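PDB 6NCW: beta-galacturonidase from Eisenbergiella tayi, which probably hydrolyses terminal beta-linked galacturonic acid residues, as a family 2 glycoside hydrolase that binds galacturonate. Local coordinates for residues 169-174 against 207-212. Residues are numbered along the deposited sequence; the frame is centred on the assembly and turned at random.
Sequences KAEICV and EKSFST
Segments 169-174 and 207-212 lie on adjacent antiparallel strands, 165-176 and the outer 207-216, of a three-stranded sheet, and pair through alternating hydrogen-bonded and non-hydrogen-bonded positions. Ile172 faces Phe210 in a hydrogen-bonded pair, with Phe210 N to Ile172 O at 2.8 Å and Ile172 N returning to Phe210 O. Val174 and Lys208 exchange the same two bonds. At the far end the ladder changes character: Thr212 N still donates to Ala170 O (2.9 Å), but Ala170 N is taken up by the threonine hydroxyl, 3.2 Å from N to OG1 and nearly straight at 173°. OG1 lies between the backbone N and carbonyl carbon of Thr212 (chi1 78°), which turns it to the Ala170 amide and leaves CG2 near Ala170 CB. The pair belongs to the immunoglobulin-like beta-sandwich of family 2 glycoside hydrolases, and the alternation of side chains turns Ile172, Val174 and Phe210 toward the other sheet. On that face Val174 CG2 meets Phe210 CE2 at 4.1 Å, the two side chains crossing at about a right angle; Phe210 also rests on Ile200, while Ile172 packs on Val186, Val188 and Ala235. On the opposite face Glu171 extends, its CG anti to the backbone N (chi1 -177°), and runs alongside Ser211, whose OG is 3.3 Å from Glu171 CG. Its carboxylate ends beside Ser209, which gives a weak hydrogen bond from OG to Glu171 OE1 at 3.4 Å. Farther along this face Cys173 SG lies alongside the Glu207 side chain, 3.2 Å from OE2, and also touches Trp154 of the neighbouring strand 150-162.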
ATOM      1  N   LYS A 169     -43.288   2.253  34.816  1.00 29.01           N
ATOM      2  CA  LYS A 169     -44.230   3.314  34.496  1.00 26.24           C
ATOM      3  C   LYS A 169     -44.218   3.517  32.984  1.00 32.32           C
ATOM      4  O   LYS A 169     -43.152   3.502  32.367  1.00 30.63           O
ATOM      5  CB  LYS A 169     -43.830   4.594  35.248  1.00 33.32           C
ATOM      6  CG  LYS A 169     -44.506   5.867  34.818  1.00 40.64           C
ATOM      7  CD  LYS A 169     -43.967   7.058  35.616  1.00 41.47           C
ATOM      8  CE  LYS A 169     -42.554   7.432  35.175  1.00 42.50           C
ATOM      9  NZ  LYS A 169     -42.172   8.824  35.584  1.00 39.38           N
ATOM     10  N   ALA A 170     -45.392   3.677  32.381  1.00 32.06           N
ATOM     11  CA  ALA A 170     -45.519   3.897  30.948  1.00 30.21           C
ATOM     12  C   ALA A 170     -46.217   5.224  30.683  1.00 36.59           C
ATOM     13  O   ALA A 170     -47.150   5.598  31.393  1.00 35.16           O
ATOM     14  CB  ALA A 170     -46.297   2.776  30.273  1.00 31.14           C
ATOM     15  N   GLU A 171     -45.762   5.939  29.664  1.00 32.39           N
ATOM     16  CA  GLU A 171     -46.357   7.208  29.284  1.00 30.42           C
ATOM     17  C   GLU A 171     -46.552   7.162  27.782  1.00 36.72           C
ATOM     18  O   GLU A 171     -45.645   6.759  27.046  1.00 35.04           O
ATOM     19  CB  GLU A 171     -45.477   8.392  29.693  1.00 31.64           C
ATOM     20  CG  GLU A 171     -46.073   9.762  29.388  1.00 39.77           C
ATOM     21  CD  GLU A 171     -45.150  10.921  29.791  1.00 46.72           C
ATOM     22  OE1 GLU A 171     -45.359  12.051  29.294  1.00 41.08           O
ATOM     23  OE2 GLU A 171     -44.222  10.704  30.605  1.00 50.28           O
ATOM     24  N   ILE A 172     -47.745   7.524  27.332  1.00 35.81           N
ATOM     25  CA  ILE A 172     -48.113   7.398  25.935  1.00 33.97           C
ATOM     26  C   ILE A 172     -48.650   8.728  25.460  1.00 37.76           C
ATOM     27  O   ILE A 172     -49.401   9.392  26.180  1.00 39.44           O
ATOM     28  CB  ILE A 172     -49.160   6.289  25.725  1.00 38.40           C
ATOM     29  CG1 ILE A 172     -48.678   5.018  26.396  1.00 35.75           C
ATOM     30  CG2 ILE A 172     -49.378   6.038  24.251  1.00 37.73           C
ATOM     31  CD1 ILE A 172     -49.403   3.833  25.941  1.00 48.21           C
ATOM     32  N   CYS A 173     -48.278   9.105  24.244  1.00 33.26           N
ATOM     33  CA  CYS A 173     -48.722  10.340  23.625  1.00 33.96           C
ATOM     34  C   CYS A 173     -49.655  10.003  22.467  1.00 34.95           C
ATOM     35  O   CYS A 173     -49.294   9.214  21.589  1.00 33.23           O
ATOM     36  CB  CYS A 173     -47.515  11.138  23.140  1.00 29.42           C
ATOM     37  SG  CYS A 173     -47.893  12.772  22.610  1.00 39.54           S
ATOM     38  N   VAL A 174     -50.861  10.575  22.477  1.00 35.86           N
ATOM     39  CA  VAL A 174     -51.860  10.321  21.443  1.00 31.58           C
ATOM     40  C   VAL A 174     -52.168  11.632  20.739  1.00 36.93           C
ATOM     41  O   VAL A 174     -52.318  12.678  21.380  1.00 35.01           O
ATOM     42  CB  VAL A 174     -53.151   9.698  22.016  1.00 34.55           C
ATOM     43  CG1 VAL A 174     -53.971   9.052  20.900  1.00 34.43           C
ATOM     44  CG2 VAL A 174     -52.821   8.676  23.087  1.00 35.59           C
ATOM     45  N   GLU A 207     -52.874  16.939  20.767  1.00 46.10           N
ATOM     46  CA  GLU A 207     -51.891  15.927  21.123  1.00 41.67           C
ATOM     47  C   GLU A 207     -51.629  16.038  22.620  1.00 41.76           C
ATOM     48  O   GLU A 207     -51.355  17.132  23.121  1.00 42.75           O
ATOM     49  CB  GLU A 207     -50.592  16.098  20.327  1.00 41.81           C
ATOM     50  CG  GLU A 207     -49.522  15.079  20.700  1.00 41.06           C
ATOM     51  CD  GLU A 207     -48.297  15.099  19.797  1.00 50.96           C
ATOM     52  OE1 GLU A 207     -48.432  15.409  18.599  1.00 54.58           O
ATOM     53  OE2 GLU A 207     -47.189  14.793  20.291  1.00 61.09           O
ATOM     54  N   LYS A 208     -51.734  14.917  23.333  1.00 38.51           N
ATOM     55  CA  LYS A 208     -51.545  14.915  24.776  1.00 38.22           C
ATOM     56  C   LYS A 208     -51.019  13.555  25.210  1.00 38.59           C
ATOM     57  O   LYS A 208     -51.242  12.549  24.532  1.00 36.15           O
ATOM     58  CB  LYS A 208     -52.851  15.240  25.505  1.00 45.14           C
ATOM     59  CG  LYS A 208     -52.659  15.761  26.921  1.00 50.21           C
ATOM     60  CD  LYS A 208     -53.977  16.306  27.502  1.00 55.79           C
ATOM     61  CE  LYS A 208     -54.937  15.203  27.905  1.00 51.54           C
ATOM     62  NZ  LYS A 208     -54.733  14.758  29.315  1.00 55.04           N
ATOM     63  N   SER A 209     -50.303  13.533  26.337  1.00 34.12           N
ATOM     64  CA  SER A 209     -49.791  12.292  26.896  1.00 36.04           C
ATOM     65  C   SER A 209     -50.537  11.925  28.172  1.00 39.36           C
ATOM     66  O   SER A 209     -51.119  12.775  28.851  1.00 35.83           O
ATOM     67  CB  SER A 209     -48.279  12.364  27.173  1.00 36.98           C
ATOM     68  OG  SER A 209     -47.867  13.652  27.596  1.00 39.02           O
ATOM     69  N   PHE A 210     -50.522  10.628  28.469  1.00 37.39           N
ATOM     70  CA  PHE A 210     -51.216  10.038  29.604  1.00 37.57           C
ATOM     71  C   PHE A 210     -50.268   9.035  30.242  1.00 40.86           C
ATOM     72  O   PHE A 210     -49.621   8.260  29.532  1.00 40.61           O
ATOM     73  CB  PHE A 210     -52.522   9.357  29.163  1.00 36.81           C
ATOM     74  CG  PHE A 210     -53.406  10.239  28.311  1.00 38.59           C
ATOM     75  CD1 PHE A 210     -54.417  10.990  28.883  1.00 36.43           C
ATOM     76  CD2 PHE A 210     -53.206  10.339  26.945  1.00 35.07           C
ATOM     77  CE1 PHE A 210     -55.219  11.805  28.103  1.00 38.64           C
ATOM     78  CE2 PHE A 210     -54.005  11.150  26.158  1.00 37.56           C
ATOM     79  CZ  PHE A 210     -55.009  11.888  26.736  1.00 41.16           C
ATOM     80  N   SER A 211     -50.158   9.062  31.564  1.00 39.26           N
ATOM     81  CA  SER A 211     -49.223   8.196  32.267  1.00 40.96           C
ATOM     82  C   SER A 211     -49.968   7.169  33.099  1.00 37.18           C
ATOM     83  O   SER A 211     -51.032   7.455  33.651  1.00 41.97           O
ATOM     84  CB  SER A 211     -48.284   8.994  33.171  1.00 38.21           C
ATOM     85  OG  SER A 211     -47.374   9.751  32.399  1.00 44.15           O
ATOM     86  N   THR A 212     -49.404   5.973  33.175  1.00 36.47           N
ATOM     87  CA  THR A 212     -49.838   5.021  34.172  1.00 37.38           C
ATOM     88  C   THR A 212     -49.177   5.337  35.508  1.00 37.28           C
ATOM     89  O   THR A 212     -48.259   6.159  35.613  1.00 37.02           O
ATOM     90  CB  THR A 212     -49.495   3.592  33.758  1.00 37.14           C
ATOM     91  OG1 THR A 212     -48.098   3.344  34.009  1.00 35.88           O
ATOM     92  CG2 THR A 212     -49.842   3.364  32.284  1.00 32.54           C
TER